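Local coordinates for putative permease protein, ABC transporter (Porphyromonas gingivalis, PDB 3IS6) that is the MacB-like extracytoplasmic domain of a putative ABC transporter permease, a membrane protein that probably takes part in moving a still unidentified substrate across the membrane, at residues A[15-20]-A[219-224]; A[49-54]-A[197-202]; A[94-99]-A[145-150]; A[109-114]-A[158-163]. All blocks are in the same frame, centred on the assembly; numbering follows the deposited sequence.

Contact 1 of 4, residues A[15-20]-A[219-224]; sequences CIVKTH and LHYSLT
I16, K18 and H20 pair by their backbones with T224, S222 and H220, each pair exchanging two hydrogen bonds, six in all between antiparallel strands. At the ends of this ladder the donors come nearly in line with the carbonyls, as for H20 N to H220 O at 2.9 Å; in the middle, S222 N is tilted 29° from the K18 carbonyl plane. Between lie the non-hydrogen-bonded pairs V17-L223 and T19-Y221, where T19 CA leans on H220 O at 3.3 Å. Strands 14-23 and 218-225 belong to the large mixed sheet of the MacB-like periplasmic core domain, and strand 181-186 flanks 14-23. Apolar contacts gather on the V17, T19, Y221 and L223 face, which helix 43-50 covers; helix 196-206 touches Y221 here but also H220 and S222 of the other face. V17 CG2 meets L223 CD2 at 3.8 Å, while CG1, anti to the backbone N (chi1 -179°), reaches Y221 CD1. T19 lies alongside Y221, pointing the same way, with OG1 3.6 Å from Y221 CD1 and CE1. On the other face T224 CG2 sits 3.7 Å from both I16 CG1 and K18 CG; the bent lysine leads NZ away to a salt bridge with D35. S222 OG lies at the H20 ring edge, 3.6 Å from H20 CD2.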
loop_
_atom_site.group_PDB
_atom_site.type_symbol
_atom_site.label_atom_id
_atom_site.label_comp_id
_atom_site.label_asym_id
_atom_site.label_seq_id
_atom_site.Cartn_x
_atom_site.Cartn_y
_atom_site.Cartn_z
ATOM N N CYS A 15 -4.446 17.403 -20.238
ATOM C CA CYS A 15 -3.138 16.873 -20.496
ATOM C C CYS A 15 -2.794 15.788 -19.476
ATOM O O CYS A 15 -3.400 15.703 -18.467
ATOM C CB CYS A 15 -2.093 17.966 -20.389
ATOM S SG CYS A 15 -2.246 19.313 -21.522
ATOM N N ILE A 16 -1.803 14.980 -19.784
ATOM C CA ILE A 16 -1.196 14.093 -18.841
ATOM C C ILE A 16 0.249 14.491 -18.691
ATOM O O ILE A 16 0.786 15.157 -19.530
ATOM C CB ILE A 16 -1.286 12.594 -19.203
ATOM C CG1 ILE A 16 -0.608 12.279 -20.510
ATOM C CG2 ILE A 16 -2.689 12.127 -19.243
ATOM C CD1 ILE A 16 -0.103 10.861 -20.613
ATOM N N VAL A 17 0.860 14.064 -17.608
ATOM C CA VAL A 17 2.213 14.402 -17.333
ATOM C C VAL A 17 3.105 13.285 -17.763
ATOM O O VAL A 17 3.007 12.210 -17.294
ATOM C CB VAL A 17 2.454 14.628 -15.858
ATOM C CG1 VAL A 17 3.805 14.994 -15.635
ATOM C CG2 VAL A 17 1.516 15.628 -15.293
ATOM N N LYS A 18 3.999 13.612 -18.663
ATOM C CA LYS A 18 4.989 12.703 -19.177
ATOM C C LYS A 18 6.367 13.039 -18.636
ATOM O O LYS A 18 6.603 14.110 -18.171
ATOM C CB LYS A 18 5.024 12.714 -20.703
ATOM C CG LYS A 18 3.717 12.494 -21.371
ATOM C CD LYS A 18 3.719 11.253 -22.162
ATOM C CE LYS A 18 4.994 11.065 -22.860
ATOM N NZ LYS A 18 5.319 9.694 -22.957
ATOM N N THR A 19 7.248 12.071 -18.692
ATOM C CA THR A 19 8.585 12.211 -18.205
ATOM C C THR A 19 9.540 11.791 -19.292
ATOM O O THR A 19 9.362 10.750 -19.878
ATOM C CB THR A 19 8.813 11.298 -17.022
ATOM O OG1 THR A 19 7.751 11.446 -16.091
ATOM C CG2 THR A 19 10.100 11.602 -16.351
ATOM N N HIS A 20 10.560 12.602 -19.526
ATOM C CA HIS A 20 11.580 12.341 -20.524
ATOM C C HIS A 20 12.984 12.515 -19.958
ATOM O O HIS A 20 13.200 13.303 -19.083
ATOM C CB HIS A 20 11.429 13.304 -21.675
ATOM C CG HIS A 20 10.102 13.263 -22.332
ATOM N ND1 HIS A 20 9.728 12.254 -23.177
ATOM C CD2 HIS A 20 9.065 14.120 -22.286
ATOM C CE1 HIS A 20 8.509 12.483 -23.610
ATOM N NE2 HIS A 20 8.086 13.610 -23.086
ATOM N N LEU A 219 16.069 13.492 -15.750
ATOM C CA LEU A 219 14.746 13.531 -16.310
ATOM C C LEU A 219 13.984 14.776 -15.993
ATOM O O LEU A 219 14.330 15.492 -15.111
ATOM C CB LEU A 219 13.959 12.311 -15.916
ATOM C CG LEU A 219 13.735 12.034 -14.458
ATOM C CD1 LEU A 219 12.654 12.884 -13.915
ATOM C CD2 LEU A 219 13.399 10.609 -14.294
ATOM N N HIS A 220 12.951 15.019 -16.754
ATOM C CA HIS A 220 12.097 16.145 -16.549
ATOM C C HIS A 220 10.680 15.828 -16.988
ATOM O O HIS A 220 10.467 14.934 -17.740
ATOM C CB HIS A 220 12.614 17.348 -17.304
ATOM C CG HIS A 220 12.613 17.178 -18.781
ATOM N ND1 HIS A 220 13.642 16.580 -19.459
ATOM C CD2 HIS A 220 11.700 17.514 -19.708
ATOM C CE1 HIS A 220 13.365 16.562 -20.741
ATOM N NE2 HIS A 220 12.195 17.128 -20.920
ATOM N N TYR A 221 9.741 16.609 -16.502
ATOM C CA TYR A 221 8.329 16.471 -16.738
ATOM C C TYR A 221 7.841 17.421 -17.794
ATOM O O TYR A 221 8.284 18.523 -17.878
ATOM C CB TYR A 221 7.556 16.760 -15.453
ATOM C CG TYR A 221 7.924 15.864 -14.321
ATOM C CD1 TYR A 221 7.592 14.536 -14.331
ATOM C CD2 TYR A 221 8.623 16.332 -13.261
ATOM C CE1 TYR A 221 7.952 13.714 -13.331
ATOM C CE2 TYR A 221 8.973 15.528 -12.251
ATOM C CZ TYR A 221 8.645 14.212 -12.284
ATOM O OH TYR A 221 9.012 13.413 -11.257
ATOM N N SER A 222 6.894 16.990 -18.586
ATOM C CA SER A 222 6.199 17.902 -19.444
ATOM C C SER A 222 4.788 17.481 -19.703
ATOM O O SER A 222 4.517 16.331 -19.760
ATOM C CB SER A 222 6.940 18.075 -20.746
ATOM O OG SER A 222 6.948 16.894 -21.473
ATOM N N LEU A 223 3.911 18.442 -19.870
ATOM C CA LEU A 223 2.538 18.192 -20.184
ATOM C C LEU A 223 2.327 17.895 -21.650
ATOM O O LEU A 223 2.861 18.568 -22.488
ATOM C CB LEU A 223 1.705 19.373 -19.806
ATOM C CG LEU A 223 1.847 19.867 -18.391
ATOM C CD1 LEU A 223 0.989 20.983 -18.205
ATOM C CD2 LEU A 223 1.499 18.835 -17.414
ATOM N N THR A 224 1.530 16.883 -21.931
ATOM C CA THR A 224 1.145 16.504 -23.269
ATOM C C THR A 224 -0.363 16.330 -23.340
ATOM O O THR A 224 -0.928 15.812 -22.456
ATOM C CB THR A 224 1.843 15.212 -23.682
ATOM O OG1 THR A 224 2.063 15.220 -25.072
ATOM C CG2 THR A 224 0.998 14.040 -23.401
#

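Contact 2 of 4, residues A[49-54]-A[197-202]; sequences EEIPGV and EALLEM
A198 O accepts a hydrogen bond from M202 N at 2.9 Å within helix 196-206, and I51 CD1 packs against this oxygen at 3.6 Å. One turn along the same helix face, the extended E50 side chain crosses that of M202 and lays OE1 against its CG, 3.5 Å from E50 OE1 to M202 CG. The same carboxylate oxygen forms a salt bridge with R205, further along helix 196-206, and so is held by charge to the helix whose apolar flank it touches. Here the chain leaves helix 43-50 and swings through a type II beta turn, I51 to V54, into strand 54-70; the contact therefore packs the end of one helix and its turn against the side of another within the MacB-like core domain. I51 carries most of it. Its bend at chi2 (-80°) turns CD1 onto the helix, 3.7 Å from A198 CB and 4.0 Å from L199 CD2. M202, with CG anti to the backbone N (chi1 178°), crosses I51 at about a right angle and sets SE 4.2 Å from I51 CG1; the selenomethionine also touches A46 and I47 of helix 43-50 and W174. P52 CD brushes A198 CB, while L195 packs on I51.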
loop_
_atom_site.group_PDB
_atom_site.type_symbol
_atom_site.label_atom_id
_atom_site.label_comp_id
_atom_site.label_asym_id
_atom_site.label_seq_id
_atom_site.Cartn_x
_atom_site.Cartn_y
_atom_site.Cartn_z
ATOM N N GLU A 49 -1.184 22.978 -6.844
ATOM C CA GLU A 49 -0.781 24.004 -5.917
ATOM C C GLU A 49 0.190 25.016 -6.483
ATOM O O GLU A 49 0.062 26.167 -6.211
ATOM C CB GLU A 49 -0.269 23.383 -4.626
ATOM N N GLU A 50 1.161 24.570 -7.259
ATOM C CA GLU A 50 2.273 25.400 -7.655
ATOM C C GLU A 50 2.360 25.938 -9.074
ATOM O O GLU A 50 3.112 26.840 -9.317
ATOM C CB GLU A 50 3.578 24.694 -7.322
ATOM C CG GLU A 50 3.717 24.392 -5.877
ATOM C CD GLU A 50 4.961 23.645 -5.513
ATOM O OE1 GLU A 50 5.884 23.591 -6.312
ATOM O OE2 GLU A 50 5.017 23.112 -4.412
ATOM N N ILE A 51 1.632 25.389 -10.023
ATOM C CA ILE A 51 1.855 25.768 -11.397
ATOM C C ILE A 51 0.755 26.648 -11.928
ATOM O O ILE A 51 -0.392 26.305 -11.875
ATOM C CB ILE A 51 1.976 24.545 -12.273
ATOM C CG1 ILE A 51 3.099 23.654 -11.780
ATOM C CG2 ILE A 51 2.195 24.948 -13.673
ATOM C CD1 ILE A 51 4.399 24.080 -12.174
ATOM N N PRO A 52 1.138 27.801 -12.433
ATOM C CA PRO A 52 0.204 28.801 -12.904
ATOM C C PRO A 52 -0.529 28.348 -14.120
ATOM O O PRO A 52 0.051 27.750 -14.962
ATOM C CB PRO A 52 1.132 29.943 -13.295
ATOM C CG PRO A 52 2.317 29.310 -13.709
ATOM C CD PRO A 52 2.509 28.190 -12.766
ATOM N N GLY A 53 -1.791 28.666 -14.217
ATOM C CA GLY A 53 -2.530 28.270 -15.377
ATOM C C GLY A 53 -3.088 26.870 -15.343
ATOM O O GLY A 53 -3.636 26.433 -16.309
ATOM N N VAL A 54 -2.964 26.186 -14.228
ATOM C CA VAL A 54 -3.562 24.878 -14.079
ATOM C C VAL A 54 -4.889 25.039 -13.396
ATOM O O VAL A 54 -4.941 25.522 -12.313
ATOM C CB VAL A 54 -2.678 24.023 -13.214
ATOM C CG1 VAL A 54 -3.330 22.755 -12.858
ATOM C CG2 VAL A 54 -1.428 23.788 -13.884
ATOM N N GLU A 197 9.292 25.275 -17.924
ATOM C CA GLU A 197 10.199 25.882 -16.980
ATOM C C GLU A 197 9.683 25.829 -15.539
ATOM O O GLU A 197 10.399 25.504 -14.626
ATOM C CB GLU A 197 10.525 27.306 -17.417
ATOM C CG GLU A 197 11.294 27.377 -18.732
ATOM C CD GLU A 197 11.788 28.780 -19.118
ATOM O OE1 GLU A 197 11.040 29.764 -18.996
ATOM O OE2 GLU A 197 12.932 28.881 -19.567
ATOM N N ALA A 198 8.416 26.117 -15.359
ATOM C CA ALA A 198 7.808 26.022 -14.052
ATOM C C ALA A 198 7.839 24.593 -13.545
ATOM O O ALA A 198 8.029 24.357 -12.389
ATOM C CB ALA A 198 6.433 26.530 -14.086
ATOM N N LEU A 199 7.645 23.635 -14.416
ATOM C CA LEU A 199 7.669 22.262 -13.979
ATOM C C LEU A 199 9.034 21.941 -13.442
ATOM O O LEU A 199 9.175 21.290 -12.463
ATOM C CB LEU A 199 7.303 21.310 -15.109
ATOM C CG LEU A 199 5.847 21.201 -15.527
ATOM C CD1 LEU A 199 5.669 20.285 -16.663
ATOM C CD2 LEU A 199 4.977 20.789 -14.435
ATOM N N LEU A 200 10.054 22.431 -14.093
ATOM C CA LEU A 200 11.402 22.224 -13.634
ATOM C C LEU A 200 11.658 22.845 -12.281
ATOM O O LEU A 200 12.349 22.293 -11.480
ATOM C CB LEU A 200 12.354 22.855 -14.603
ATOM C CG LEU A 200 13.579 22.105 -15.031
ATOM C CD1 LEU A 200 14.619 23.081 -15.406
ATOM C CD2 LEU A 200 14.087 21.129 -14.058
ATOM N N GLU A 201 11.122 24.027 -12.072
ATOM C CA GLU A 201 11.298 24.706 -10.824
ATOM C C GLU A 201 10.662 23.881 -9.739
ATOM O O GLU A 201 11.259 23.594 -8.753
ATOM C CB GLU A 201 10.610 26.055 -10.879
ATOM C CG GLU A 201 11.335 27.111 -11.622
ATOM C CD GLU A 201 10.542 28.408 -11.661
ATOM O OE1 GLU A 201 10.078 28.870 -10.596
ATOM O OE2 GLU A 201 10.330 28.945 -12.761
HETATM N N MSE A 202 9.460 23.426 -9.988
HETATM C CA MSE A 202 8.776 22.573 -9.065
HETATM C C MSE A 202 9.552 21.290 -8.796
HETATM O O MSE A 202 9.677 20.886 -7.681
HETATM C CB MSE A 202 7.418 22.242 -9.657
HETATM C CG MSE A 202 6.555 21.306 -8.861
HETATM SE SE MSE A 202 5.110 20.581 -9.834
HETATM C CE MSE A 202 6.050 19.368 -10.892
#

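Contact 3 of 4, residues A[94-99]-A[145-150]; sequences ELIAGV and VFEDLP
A classic beta bulge joins residues 94-99 to the end of strand 140-146, with I96 and A97 both set opposite V145. V145 O takes two weak bonds, a short but strongly bent one from I96 N (2.8 Å, 129° at the hydrogen) and a long, straighter one from A97 N (3.4 Å). The same oxygen also lies near L95 CA, so the bulge folds three successive residues around one carbonyl. Sound bonds stand on each side of it. E147 N donates to E94 O at 3.1 Å, almost straight at both the hydrogen and the carbonyl, whereas V145 N approaches A97 O at 3.0 Å from above the carbonyl plane, 37° out of it.

The side chains add modest packing. L95 CD2 meets F146 CB at 3.8 Å; with CG between the backbone N and the carbonyl carbon (chi1 64°), the phenylalanine carries its ring away from the leucine. A97 CB and V145 CG2 touch more distantly. I96 stretches CD1 along the neighbouring backbone to within 3.9 Å of E147 CA. E94 and E147 lie side by side and point the same way, their contact made by E147 OE2 at 3.8 Å from E94 CB and not between the two carboxylates.

Beyond the contact, F146 packs on L111 and S113 of strand 109-113, the parallel neighbour of 140-146, and the D148 side chain reaches the start of helix 114-119, where it touches E114 and its OD2 is hydrogen-bonded to S115 OG.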
loop_
_atom_site.group_PDB
_atom_site.type_symbol
_atom_site.label_atom_id
_atom_site.label_comp_id
_atom_site.label_asym_id
_atom_site.label_seq_id
_atom_site.Cartn_x
_atom_site.Cartn_y
_atom_site.Cartn_z
ATOM N N GLU A 94 -21.053 10.938 -13.331
ATOM C CA GLU A 94 -22.273 11.163 -12.598
ATOM C C GLU A 94 -22.654 9.902 -11.859
ATOM O O GLU A 94 -22.511 8.835 -12.371
ATOM C CB GLU A 94 -23.411 11.513 -13.537
ATOM C CG GLU A 94 -23.206 12.715 -14.378
ATOM C CD GLU A 94 -23.307 14.016 -13.606
ATOM O OE1 GLU A 94 -23.974 14.064 -12.573
ATOM O OE2 GLU A 94 -22.709 15.016 -14.040
ATOM N N LEU A 95 -23.167 10.043 -10.659
ATOM C CA LEU A 95 -23.661 8.904 -9.937
ATOM C C LEU A 95 -25.105 8.605 -10.242
ATOM O O LEU A 95 -25.930 9.468 -10.250
ATOM C CB LEU A 95 -23.482 9.100 -8.444
ATOM C CG LEU A 95 -22.078 9.307 -7.926
ATOM C CD1 LEU A 95 -22.118 9.313 -6.480
ATOM C CD2 LEU A 95 -21.130 8.256 -8.402
ATOM N N ILE A 96 -25.383 7.377 -10.586
ATOM C CA ILE A 96 -26.726 6.881 -10.643
ATOM C C ILE A 96 -27.378 6.694 -9.285
ATOM O O ILE A 96 -28.540 6.895 -9.142
ATOM C CB ILE A 96 -26.806 5.654 -11.476
ATOM C CG1 ILE A 96 -26.521 6.034 -12.899
ATOM C CG2 ILE A 96 -28.137 5.125 -11.440
ATOM C CD1 ILE A 96 -25.990 4.925 -13.694
ATOM N N ALA A 97 -26.596 6.261 -8.319
ATOM C CA ALA A 97 -27.029 6.079 -6.955
ATOM C C ALA A 97 -25.969 6.516 -5.964
ATOM O O ALA A 97 -24.805 6.468 -6.237
ATOM C CB ALA A 97 -27.399 4.668 -6.731
ATOM N N GLY A 98 -26.402 6.931 -4.795
ATOM C CA GLY A 98 -25.524 7.369 -3.748
ATOM C C GLY A 98 -25.184 8.821 -3.770
ATOM O O GLY A 98 -25.535 9.501 -4.663
ATOM N N VAL A 99 -24.476 9.284 -2.765
ATOM C CA VAL A 99 -24.237 10.692 -2.546
ATOM C C VAL A 99 -22.918 11.201 -3.104
ATOM O O VAL A 99 -21.888 10.804 -2.666
ATOM C CB VAL A 99 -24.248 10.954 -1.049
ATOM C CG1 VAL A 99 -23.937 12.339 -0.720
ATOM C CG2 VAL A 99 -25.535 10.496 -0.441
ATOM N N VAL A 145 -23.008 4.242 -7.189
ATOM C CA VAL A 145 -22.935 3.623 -8.482
ATOM C C VAL A 145 -22.761 4.675 -9.545
ATOM O O VAL A 145 -23.520 5.585 -9.617
ATOM C CB VAL A 145 -24.171 2.840 -8.776
ATOM C CG1 VAL A 145 -24.072 2.199 -10.079
ATOM C CG2 VAL A 145 -24.424 1.853 -7.726
ATOM N N PHE A 146 -21.739 4.531 -10.364
ATOM C CA PHE A 146 -21.417 5.519 -11.365
ATOM C C PHE A 146 -21.735 5.057 -12.764
ATOM O O PHE A 146 -21.674 3.915 -13.064
ATOM C CB PHE A 146 -19.971 6.008 -11.274
ATOM C CG PHE A 146 -18.932 4.952 -11.543
ATOM C CD1 PHE A 146 -18.416 4.764 -12.798
ATOM C CD2 PHE A 146 -18.462 4.167 -10.537
ATOM C CE1 PHE A 146 -17.479 3.808 -13.030
ATOM C CE2 PHE A 146 -17.535 3.220 -10.782
ATOM C CZ PHE A 146 -17.044 3.045 -12.025
ATOM N N GLU A 147 -22.100 6.002 -13.595
ATOM C CA GLU A 147 -22.397 5.780 -14.975
ATOM C C GLU A 147 -21.151 5.227 -15.641
ATOM O O GLU A 147 -20.105 5.737 -15.431
ATOM C CB GLU A 147 -22.630 7.143 -15.574
ATOM C CG GLU A 147 -23.827 7.323 -16.338
ATOM C CD GLU A 147 -23.737 8.538 -17.229
ATOM O OE1 GLU A 147 -23.352 8.418 -18.395
ATOM O OE2 GLU A 147 -24.042 9.619 -16.753
ATOM N N ASP A 148 -21.289 4.219 -16.480
ATOM C CA ASP A 148 -20.137 3.557 -17.027
ATOM C C ASP A 148 -19.282 4.588 -17.725
ATOM O O ASP A 148 -19.759 5.470 -18.359
ATOM C CB ASP A 148 -20.522 2.507 -18.039
ATOM C CG ASP A 148 -21.218 1.336 -17.451
ATOM O OD1 ASP A 148 -21.062 1.018 -16.283
ATOM O OD2 ASP A 148 -21.938 0.705 -18.191
ATOM N N LEU A 149 -17.989 4.450 -17.569
ATOM C CA LEU A 149 -17.060 5.305 -18.224
ATOM C C LEU A 149 -17.102 5.017 -19.726
ATOM O O LEU A 149 -17.451 3.964 -20.134
ATOM C CB LEU A 149 -15.673 5.082 -17.682
ATOM C CG LEU A 149 -15.419 5.495 -16.253
ATOM C CD1 LEU A 149 -14.193 4.901 -15.741
ATOM C CD2 LEU A 149 -15.351 6.949 -16.132
ATOM N N PRO A 150 -16.724 5.973 -20.530
ATOM C CA PRO A 150 -16.802 5.787 -21.965
ATOM C C PRO A 150 -15.957 4.603 -22.430
ATOM O O PRO A 150 -14.915 4.385 -21.926
ATOM C CB PRO A 150 -16.214 7.076 -22.489
ATOM C CG PRO A 150 -16.481 8.033 -21.480
ATOM C CD PRO A 150 -16.470 7.364 -20.186
#

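Contact 4 of 4, residues A[109-114]-A[158-163]; sequences TCLISE and DMLLPI
L111 and L160 exchange two backbone hydrogen bonds, L160 N to L111 O at 2.9 Å and L111 N to L160 O at 3.1 Å, the second with its donor in the carbonyl plane. A third bond, S113 N to D158 O at 3.0 Å, is more bent and extends the pairing to the residue just before strand 159-162. These bonds form an antiparallel ladder in the mixed sheet of the MacB-like core domain, where strand 109-113 lies between 159-162 and 140-146.

S113 ends its strand as an N-cap: its OG, held between the backbone N and the carbonyl carbon (chi1 78°), bonds to L116 N of helix 114-119, while its backbone N remains with the sheet. The D158 carboxylate finds its partner outside this pair of strands, OD2 accepting from K79 N of strand 74-83, which runs parallel to 159-162 on its other side.

Packing covers both faces. L111 and L160 meet through their CD1 methyls at 4.1 Å, near the F146 ring. On the other face C110, I112 and M159 gather against L129 of strand 128-131. I112 CD1 lies 3.9 Å from M159 CB and is also near its CG and SE. At the far end L161 CD2 comes 3.7 Å from C110 CB, and P162 CD sits close to T109 O. With CG anti to the backbone N and the chain bent only at chi3, the selenomethionine places M159 SE 4.0 Å from C110 SG.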
loop_
_atom_site.group_PDB
_atom_site.type_symbol
_atom_site.label_atom_id
_atom_site.label_comp_id
_atom_site.label_asym_id
_atom_site.label_seq_id
_atom_site.Cartn_x
_atom_site.Cartn_y
_atom_site.Cartn_z
ATOM N N THR A 109 -15.139 2.561 1.697
ATOM C CA THR A 109 -16.222 2.591 0.760
ATOM C C THR A 109 -15.732 2.659 -0.679
ATOM O O THR A 109 -14.676 3.125 -0.928
ATOM C CB THR A 109 -17.101 3.788 0.977
ATOM O OG1 THR A 109 -16.378 4.939 0.579
ATOM C CG2 THR A 109 -17.490 3.917 2.398
ATOM N N CYS A 110 -16.543 2.180 -1.596
ATOM C CA CYS A 110 -16.234 2.158 -3.010
ATOM C C CYS A 110 -17.373 2.607 -3.893
ATOM O O CYS A 110 -18.482 2.663 -3.476
ATOM C CB CYS A 110 -15.821 0.768 -3.436
ATOM S SG CYS A 110 -17.083 -0.388 -3.532
ATOM N N LEU A 111 -17.055 2.915 -5.129
ATOM C CA LEU A 111 -18.034 3.146 -6.145
ATOM C C LEU A 111 -17.919 2.018 -7.134
ATOM O O LEU A 111 -16.855 1.532 -7.371
ATOM C CB LEU A 111 -17.806 4.447 -6.856
ATOM C CG LEU A 111 -17.694 5.694 -6.021
ATOM C CD1 LEU A 111 -17.255 6.823 -6.854
ATOM C CD2 LEU A 111 -19.019 5.979 -5.443
ATOM N N ILE A 112 -19.050 1.626 -7.676
ATOM C CA ILE A 112 -19.178 0.535 -8.607
ATOM C C ILE A 112 -19.862 1.034 -9.861
ATOM O O ILE A 112 -20.724 1.847 -9.800
ATOM C CB ILE A 112 -20.006 -0.548 -7.978
ATOM C CG1 ILE A 112 -19.277 -1.117 -6.778
ATOM C CG2 ILE A 112 -20.331 -1.578 -8.926
ATOM C CD1 ILE A 112 -18.182 -2.016 -7.086
ATOM N N SER A 113 -19.453 0.534 -10.996
ATOM C CA SER A 113 -20.002 0.972 -12.256
ATOM C C SER A 113 -21.425 0.457 -12.437
ATOM O O SER A 113 -21.798 -0.514 -11.851
ATOM C CB SER A 113 -19.138 0.507 -13.410
ATOM O OG SER A 113 -19.363 -0.821 -13.699
ATOM N N GLU A 114 -22.185 1.094 -13.302
ATOM C CA GLU A 114 -23.529 0.671 -13.579
ATOM C C GLU A 114 -23.572 -0.758 -14.131
ATOM O O GLU A 114 -24.407 -1.514 -13.738
ATOM C CB GLU A 114 -24.202 1.636 -14.550
ATOM C CG GLU A 114 -25.674 1.342 -14.770
ATOM C CD GLU A 114 -26.487 2.457 -15.463
ATOM O OE1 GLU A 114 -25.907 3.433 -15.952
ATOM O OE2 GLU A 114 -27.727 2.333 -15.497
ATOM N N ASP A 158 -14.203 -0.911 -13.345
ATOM C CA ASP A 158 -15.383 -1.427 -12.689
ATOM C C ASP A 158 -15.663 -0.885 -11.285
ATOM O O ASP A 158 -16.773 -0.728 -10.904
ATOM C CB ASP A 158 -15.382 -2.945 -12.691
ATOM C CG ASP A 158 -15.105 -3.524 -14.065
ATOM O OD1 ASP A 158 -15.551 -2.941 -15.049
ATOM O OD2 ASP A 158 -14.404 -4.541 -14.164
HETATM N N MSE A 159 -14.617 -0.686 -10.513
HETATM C CA MSE A 159 -14.708 -0.226 -9.145
HETATM C C MSE A 159 -13.711 0.883 -8.886
HETATM O O MSE A 159 -12.610 0.807 -9.309
HETATM C CB MSE A 159 -14.459 -1.398 -8.191
HETATM C CG MSE A 159 -14.305 -1.077 -6.708
HETATM SE SE MSE A 159 -14.413 -2.658 -5.516
HETATM C CE MSE A 159 -12.686 -3.266 -5.746
ATOM N N LEU A 160 -14.115 1.880 -8.139
ATOM C CA LEU A 160 -13.249 2.958 -7.767
ATOM C C LEU A 160 -13.056 2.991 -6.259
ATOM O O LEU A 160 -13.992 2.912 -5.536
ATOM C CB LEU A 160 -13.811 4.286 -8.233
ATOM C CG LEU A 160 -13.943 4.593 -9.716
ATOM C CD1 LEU A 160 -14.779 5.784 -9.994
ATOM C CD2 LEU A 160 -12.619 4.710 -10.338
ATOM N N LEU A 161 -11.820 3.127 -5.823
ATOM C CA LEU A 161 -11.465 3.208 -4.429
ATOM C C LEU A 161 -10.658 4.459 -4.200
ATOM O O LEU A 161 -10.034 4.922 -5.076
ATOM C CB LEU A 161 -10.632 2.020 -4.031
ATOM C CG LEU A 161 -11.308 0.687 -3.832
ATOM C CD1 LEU A 161 -10.326 -0.394 -3.699
ATOM C CD2 LEU A 161 -12.183 0.716 -2.664
ATOM N N PRO A 162 -10.659 5.001 -3.007
ATOM C CA PRO A 162 -9.889 6.204 -2.783
ATOM C C PRO A 162 -8.397 5.979 -2.892
ATOM O O PRO A 162 -7.879 4.989 -2.473
ATOM C CB PRO A 162 -10.280 6.608 -1.373
ATOM C CG PRO A 162 -11.419 5.903 -1.085
ATOM C CD PRO A 162 -11.379 4.635 -1.803
ATOM N N ILE A 163 -7.726 6.967 -3.436
ATOM C CA ILE A 163 -6.308 6.934 -3.645
ATOM C C ILE A 163 -5.553 6.855 -2.341
ATOM O O ILE A 163 -4.480 6.369 -2.295
ATOM C CB ILE A 163 -5.795 8.063 -4.533
ATOM C CG1 ILE A 163 -4.608 7.566 -5.317
ATOM C CG2 ILE A 163 -5.429 9.246 -3.764
ATOM C CD1 ILE A 163 -4.382 8.272 -6.501
#

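The four contacts form two groups, and contact 1 lies opposite contacts 3 and 4 about the chain's centre. Contacts 1 and 2, with centres 12 Å apart, touch where L199 CD1 of helix 196-206 packs on the strand 219-224 backbone. Contacts 3 and 4, centres 10 Å apart, lie on strands 140-146 and 109-113, neighbours in the sheet, joined by a probable hydrogen bond from F146 N to I112 O. Between the groups the centres lie 27 to 33 Å apart, yet contacts 1, 3 and 4 reach one mixed sheet. Along the chain, contact 1 encloses contact 2, which encloses the alternating segments of contacts 3 and 4, so the closing strand 218-225 returns to the beginning of the domain.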